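Local coordinates for putative sugar isomerase (PDB 3LMZ), which probably acts as a sugar isomerase or a related sugar-processing enzyme built on a xylose isomerase-like TIM barrel, at residues V122-P136 against D155-R169. Residues are numbered along the deposited sequence; the frame is centred on the assembly and turned at random.
Sequences VKEYDFHYAIHLHGP and DPRIGMCLDVGHDLR. With CIT (citric acid), chain B.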
loop_
_atom_site.group_PDB
_atom_site.type_symbol
_atom_site.label_atom_id
_atom_site.label_comp_id
_atom_site.label_asym_id
_atom_site.label_seq_id
_atom_site.Cartn_x
_atom_site.Cartn_y
_atom_site.Cartn_z
ATOM N N VAL A 122 27.136 27.230 -0.350
ATOM C CA VAL A 122 25.753 27.592 -0.180
ATOM C C VAL A 122 25.615 29.106 -0.249
ATOM O O VAL A 122 24.589 29.577 -0.765
ATOM C CB VAL A 122 25.007 27.027 1.096
ATOM C CG1 VAL A 122 24.971 25.496 1.114
ATOM C CG2 VAL A 122 25.601 27.506 2.383
ATOM N N LYS A 123 26.620 29.891 0.193
ATOM C CA LYS A 123 26.576 31.354 0.061
ATOM C C LYS A 123 26.672 31.801 -1.394
ATOM O O LYS A 123 25.992 32.717 -1.820
ATOM C CB LYS A 123 27.712 31.960 0.884
ATOM C CG LYS A 123 27.449 31.882 2.385
ATOM C CD LYS A 123 28.649 32.391 3.201
ATOM C CE LYS A 123 28.308 32.694 4.648
ATOM N NZ LYS A 123 27.801 31.506 5.472
ATOM N N GLU A 124 27.535 31.137 -2.156
ATOM C CA GLU A 124 27.766 31.470 -3.540
ATOM C C GLU A 124 26.530 31.215 -4.387
ATOM O O GLU A 124 26.179 32.007 -5.283
ATOM C CB GLU A 124 28.957 30.669 -4.069
ATOM C CG GLU A 124 29.214 30.887 -5.533
ATOM C CD GLU A 124 30.318 30.056 -6.124
ATOM O OE1 GLU A 124 30.895 29.202 -5.417
ATOM O OE2 GLU A 124 30.609 30.233 -7.341
ATOM N N TYR A 125 25.828 30.115 -4.151
ATOM C CA TYR A 125 24.745 29.644 -5.010
ATOM C C TYR A 125 23.337 29.906 -4.449
ATOM O O TYR A 125 22.351 29.833 -5.189
ATOM C CB TYR A 125 24.869 28.149 -5.296
ATOM C CG TYR A 125 25.894 27.797 -6.298
ATOM C CD1 TYR A 125 27.229 27.735 -5.930
ATOM C CD2 TYR A 125 25.565 27.546 -7.619
ATOM C CE1 TYR A 125 28.208 27.442 -6.855
ATOM C CE2 TYR A 125 26.519 27.224 -8.561
ATOM C CZ TYR A 125 27.855 27.185 -8.186
ATOM O OH TYR A 125 28.818 26.896 -9.125
ATOM N N ASP A 126 23.236 30.194 -3.164
ATOM C CA ASP A 126 21.964 30.311 -2.447
ATOM C C ASP A 126 21.125 29.036 -2.613
ATOM O O ASP A 126 19.954 29.079 -3.024
ATOM C CB ASP A 126 21.148 31.519 -2.913
ATOM C CG ASP A 126 19.942 31.796 -2.003
ATOM O OD1 ASP A 126 19.889 31.381 -0.775
ATOM O OD2 ASP A 126 19.008 32.478 -2.509
ATOM N N PHE A 127 21.725 27.898 -2.264
ATOM C CA PHE A 127 21.069 26.596 -2.236
ATOM C C PHE A 127 21.024 26.074 -0.778
ATOM O O PHE A 127 21.851 26.472 0.056
ATOM C CB PHE A 127 21.858 25.530 -3.062
ATOM C CG PHE A 127 21.914 25.784 -4.541
ATOM C CD1 PHE A 127 21.054 26.627 -5.186
ATOM C CD2 PHE A 127 22.844 25.064 -5.302
ATOM C CE1 PHE A 127 21.118 26.812 -6.572
ATOM C CE2 PHE A 127 22.903 25.229 -6.669
ATOM C CZ PHE A 127 22.050 26.080 -7.297
ATOM N N HIS A 128 20.033 25.239 -0.488
ATOM C CA HIS A 128 20.026 24.441 0.722
ATOM C C HIS A 128 20.787 23.144 0.439
ATOM O O HIS A 128 20.831 22.631 -0.681
ATOM C CB HIS A 128 18.610 24.181 1.191
ATOM C CG HIS A 128 17.962 25.352 1.882
ATOM N ND1 HIS A 128 17.498 26.450 1.182
ATOM C CD2 HIS A 128 17.705 25.592 3.187
ATOM C CE1 HIS A 128 16.970 27.311 2.041
ATOM N NE2 HIS A 128 17.065 26.802 3.261
ATOM N N TYR A 129 21.398 22.610 1.491
ATOM C CA TYR A 129 22.235 21.447 1.453
ATOM C C TYR A 129 21.861 20.541 2.630
ATOM O O TYR A 129 21.959 20.949 3.788
ATOM C CB TYR A 129 23.707 21.849 1.567
ATOM C CG TYR A 129 24.694 20.750 1.302
ATOM C CD1 TYR A 129 24.978 19.811 2.289
ATOM C CD2 TYR A 129 25.401 20.645 0.113
ATOM C CE1 TYR A 129 25.897 18.798 2.073
ATOM C CE2 TYR A 129 26.312 19.650 -0.110
ATOM C CZ TYR A 129 26.596 18.757 0.884
ATOM O OH TYR A 129 27.516 17.763 0.654
ATOM N N ALA A 130 21.390 19.333 2.325
ATOM C CA ALA A 130 20.849 18.403 3.306
ATOM C C ALA A 130 21.783 17.196 3.399
ATOM O O ALA A 130 21.889 16.452 2.448
ATOM C CB ALA A 130 19.438 17.940 2.902
ATOM N N ILE A 131 22.443 17.033 4.538
ATOM C CA ILE A 131 23.400 15.935 4.772
ATOM C C ILE A 131 22.605 14.647 5.115
ATOM O O ILE A 131 21.787 14.625 6.062
ATOM C CB ILE A 131 24.381 16.251 5.919
ATOM C CG1 ILE A 131 25.245 17.462 5.567
ATOM C CG2 ILE A 131 25.234 15.002 6.222
ATOM C CD1 ILE A 131 25.944 18.109 6.700
ATOM N N HIS A 132 22.857 13.572 4.350
ATOM C CA HIS A 132 22.153 12.287 4.596
ATOM C C HIS A 132 22.814 11.502 5.725
ATOM O O HIS A 132 23.862 10.911 5.524
ATOM C CB HIS A 132 22.050 11.418 3.323
ATOM C CG HIS A 132 21.128 10.257 3.502
ATOM N ND1 HIS A 132 21.236 9.073 2.812
ATOM C CD2 HIS A 132 20.067 10.098 4.334
ATOM C CE1 HIS A 132 20.290 8.237 3.211
ATOM N NE2 HIS A 132 19.561 8.825 4.140
ATOM N N LEU A 133 22.109 11.422 6.849
ATOM C CA LEU A 133 22.587 10.638 8.002
ATOM C C LEU A 133 22.396 9.165 7.699
ATOM O O LEU A 133 21.513 8.785 6.963
ATOM C CB LEU A 133 21.909 11.097 9.282
ATOM C CG LEU A 133 20.413 10.792 9.422
ATOM C CD1 LEU A 133 20.167 9.392 10.065
ATOM C CD2 LEU A 133 19.587 11.871 10.199
ATOM N N HIS A 134 23.255 8.330 8.307
ATOM C CA HIS A 134 23.512 6.976 7.814
ATOM C C HIS A 134 23.395 5.833 8.791
ATOM O O HIS A 134 23.516 4.685 8.351
ATOM C CB HIS A 134 24.881 6.920 7.161
ATOM C CG HIS A 134 24.893 7.511 5.795
ATOM N ND1 HIS A 134 25.922 8.297 5.342
ATOM C CD2 HIS A 134 24.009 7.398 4.769
ATOM C CE1 HIS A 134 25.651 8.680 4.099
ATOM N NE2 HIS A 134 24.510 8.129 3.718
ATOM N N GLY A 135 23.100 6.119 10.047
ATOM C CA GLY A 135 22.881 5.081 11.048
ATOM C C GLY A 135 24.142 4.466 11.597
ATOM O O GLY A 135 25.267 4.910 11.333
ATOM N N PRO A 136 23.953 3.450 12.425
ATOM C CA PRO A 136 25.016 2.958 13.265
ATOM C C PRO A 136 26.109 2.193 12.551
ATOM O O PRO A 136 27.147 2.005 13.186
ATOM C CB PRO A 136 24.302 2.033 14.245
ATOM C CG PRO A 136 23.106 1.541 13.488
ATOM C CD PRO A 136 22.688 2.752 12.658
ATOM N N ASP A 155 26.260 28.091 8.189
ATOM C CA ASP A 155 25.216 28.790 7.480
ATOM C C ASP A 155 23.855 28.078 7.717
ATOM O O ASP A 155 23.785 26.843 7.711
ATOM C CB ASP A 155 25.542 28.749 5.986
ATOM C CG ASP A 155 24.705 29.691 5.171
ATOM O OD1 ASP A 155 23.506 29.360 4.979
ATOM O OD2 ASP A 155 25.227 30.771 4.772
ATOM N N PRO A 156 22.784 28.869 7.896
ATOM C CA PRO A 156 21.454 28.310 8.113
ATOM C C PRO A 156 20.948 27.392 6.999
ATOM O O PRO A 156 20.016 26.593 7.232
ATOM C CB PRO A 156 20.591 29.543 8.199
ATOM C CG PRO A 156 21.450 30.585 8.658
ATOM C CD PRO A 156 22.800 30.330 8.079
ATOM N N ARG A 157 21.507 27.502 5.775
ATOM C CA ARG A 157 21.119 26.672 4.655
ATOM C C ARG A 157 21.718 25.249 4.613
ATOM O O ARG A 157 21.404 24.482 3.725
ATOM C CB ARG A 157 21.389 27.432 3.360
ATOM C CG ARG A 157 20.487 28.637 3.132
ATOM C CD ARG A 157 21.018 29.553 2.066
ATOM N NE ARG A 157 22.249 30.217 2.505
ATOM C CZ ARG A 157 22.800 31.264 1.916
ATOM N NH1 ARG A 157 22.250 31.838 0.842
ATOM N NH2 ARG A 157 23.907 31.820 2.431
ATOM N N ILE A 158 22.574 24.927 5.589
ATOM C CA ILE A 158 23.140 23.619 5.745
ATOM C C ILE A 158 22.406 22.878 6.860
ATOM O O ILE A 158 22.259 23.348 7.964
ATOM C CB ILE A 158 24.620 23.647 6.072
ATOM C CG1 ILE A 158 25.412 24.470 5.053
ATOM C CG2 ILE A 158 25.112 22.218 6.118
ATOM C CD1 ILE A 158 26.909 24.699 5.415
ATOM N N GLY A 159 21.874 21.709 6.522
ATOM C CA GLY A 159 21.179 20.873 7.499
ATOM C C GLY A 159 21.277 19.396 7.161
ATOM O O GLY A 159 22.272 18.930 6.636
HETATM N N MSE A 160 20.168 18.726 7.403
HETATM C CA MSE A 160 20.062 17.269 7.286
HETATM C C MSE A 160 18.928 16.833 6.381
HETATM O O MSE A 160 17.914 17.518 6.211
HETATM C CB MSE A 160 19.882 16.587 8.669
HETATM C CG MSE A 160 18.519 16.803 9.334
HETATM SE SE MSE A 160 18.523 16.067 11.102
HETATM C CE MSE A 160 19.590 17.425 11.921
ATOM N N CYS A 161 19.171 15.649 5.777
ATOM C CA CYS A 161 18.155 14.751 5.214
ATOM C C CYS A 161 17.896 13.782 6.364
ATOM O O CYS A 161 18.722 12.898 6.695
ATOM C CB CYS A 161 18.668 14.038 3.937
ATOM S SG CYS A 161 17.459 12.810 3.484
ATOM N N LEU A 162 16.776 14.050 7.039
ATOM C CA LEU A 162 16.414 13.266 8.222
ATOM C C LEU A 162 15.960 11.915 7.711
ATOM O O LEU A 162 14.872 11.767 7.163
ATOM C CB LEU A 162 15.315 13.898 9.075
ATOM C CG LEU A 162 14.773 13.039 10.207
ATOM C CD1 LEU A 162 15.838 12.676 11.187
ATOM C CD2 LEU A 162 13.614 13.765 10.833
ATOM N N ASP A 163 16.768 10.896 7.968
ATOM C CA ASP A 163 16.436 9.515 7.570
ATOM C C ASP A 163 15.869 8.860 8.831
ATOM O O ASP A 163 16.574 8.526 9.783
ATOM C CB ASP A 163 17.687 8.805 7.049
ATOM C CG ASP A 163 17.389 7.413 6.475
ATOM O OD1 ASP A 163 16.680 6.651 7.190
ATOM O OD2 ASP A 163 17.847 7.191 5.300
ATOM N N VAL A 164 14.583 8.608 8.812
ATOM C CA VAL A 164 13.915 8.191 10.020
ATOM C C VAL A 164 14.353 6.772 10.409
ATOM O O VAL A 164 14.461 6.452 11.594
ATOM C CB VAL A 164 12.413 8.305 9.868
ATOM C CG1 VAL A 164 12.043 9.772 9.534
ATOM C CG2 VAL A 164 11.761 7.294 8.835
ATOM N N GLY A 165 14.644 5.939 9.396
ATOM C CA GLY A 165 15.023 4.567 9.644
ATOM C C GLY A 165 16.406 4.464 10.223
ATOM O O GLY A 165 16.653 3.767 11.228
ATOM N N HIS A 166 17.364 5.133 9.593
ATOM C CA HIS A 166 18.720 5.135 10.136
ATOM C C HIS A 166 18.816 5.804 11.511
ATOM O O HIS A 166 19.575 5.336 12.375
ATOM C CB HIS A 166 19.698 5.779 9.166
ATOM C CG HIS A 166 19.934 4.951 7.959
ATOM N ND1 HIS A 166 20.020 3.567 8.022
ATOM C CD2 HIS A 166 20.126 5.292 6.661
ATOM C CE1 HIS A 166 20.256 3.101 6.807
ATOM N NE2 HIS A 166 20.310 4.120 5.965
ATOM N N ASP A 167 18.041 6.846 11.733
ATOM C CA ASP A 167 18.019 7.495 13.035
ATOM C C ASP A 167 17.543 6.502 14.114
ATOM O O ASP A 167 18.159 6.387 15.159
ATOM C CB ASP A 167 17.126 8.745 12.974
ATOM C CG ASP A 167 17.525 9.857 13.973
ATOM O OD1 ASP A 167 18.724 10.176 14.126
ATOM O OD2 ASP A 167 16.556 10.422 14.523
ATOM N N LEU A 168 16.438 5.796 13.839
ATOM C CA LEU A 168 15.894 4.880 14.812
ATOM C C LEU A 168 16.886 3.740 15.048
ATOM O O LEU A 168 17.067 3.280 16.175
ATOM C CB LEU A 168 14.516 4.363 14.457
ATOM C CG LEU A 168 13.721 3.610 15.560
ATOM C CD1 LEU A 168 13.071 4.550 16.565
ATOM C CD2 LEU A 168 12.628 2.702 14.966
ATOM N N ARG A 169 17.553 3.269 13.988
ATOM C CA ARG A 169 18.551 2.189 14.128
ATOM C C ARG A 169 19.750 2.625 14.955
ATOM O O ARG A 169 20.407 1.747 15.569
ATOM C CB ARG A 169 19.018 1.684 12.788
ATOM C CG ARG A 169 17.934 0.882 12.075
ATOM C CD ARG A 169 18.395 0.453 10.668
ATOM N NE ARG A 169 19.589 -0.369 10.744
ATOM C CZ ARG A 169 20.819 0.013 10.366
ATOM N NH1 ARG A 169 21.040 1.189 9.837
ATOM N NH2 ARG A 169 21.848 -0.839 10.516
HETATM C C1 CIT B . 21.247 4.897 2.506
HETATM O O1 CIT B . 20.373 4.187 3.077
HETATM O O2 CIT B . 21.979 5.638 3.228
HETATM C C2 CIT B . 21.452 4.825 0.998
HETATM C C3 CIT B . 21.823 6.160 0.367
HETATM O O7 CIT B . 20.829 7.199 0.512
HETATM C C4 CIT B . 21.959 5.794 -1.115
HETATM C C5 CIT B . 22.238 6.959 -1.999
HETATM O O3 CIT B . 21.320 7.479 -2.636
HETATM O O4 CIT B . 23.405 7.421 -2.066
HETATM C C6 CIT B . 23.165 6.747 0.854
HETATM O O5 CIT B . 24.191 5.995 0.841
HETATM O O6 CIT B . 23.183 7.957 1.307
HETATM O O HOH W 1 23.677 33.768 -0.876
HETATM O O HOH W 2 23.789 2.114 9.196
#
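R157 is the largest knob, filling the hollow where helix 115-125 gives way, around D126, to strand 128-132. Its CG sits over one face of the H128 ring, a CH-pi contact 3.9 Å from the centroid. A bend at chi3 (-68°) brings the guanidinium's flat face beneath V122 O. NE and NH2 grip D155 side-on, and R157 NH1 meets D126 OD1 (2.9 Å) from above the carboxylate plane, both salt bridges. K123 NZ adds a third through the anti lone pair of D155 OD2 (2.8 Å). A leucine in place of R157 would probably leave D126 without its cross-segment mate and D155 with K123 as its one positive partner here. Strands 128-132 and 158-163 are parallel neighbouring staves of the TIM barrel, joined through helix 144-151 in a beta-alpha-beta unit. G159 adds no bulk beside A130, whose small CB rests 4.1 Å from C161 CB. At their C-terminal ends, where such barrels carry active sites, H132 NE2 donates to D163 OD2 (2.6 Å), ring and carboxylate nearly coplanar (21°). H132 ND1 and H134 NE2 donate to O6 of a citric acid, probably from the crystallisation liquor, and H166 NE2 to O1. D163 OD1 caps the helix through H166 N. Branched L133 pushes CD1 between D163 O and H166 CB and CD2 against L162 CD1; flat P136 lays CG 3.8 Å above the guanidinium plane of R169, whose NH2 is salt-bridged to D137.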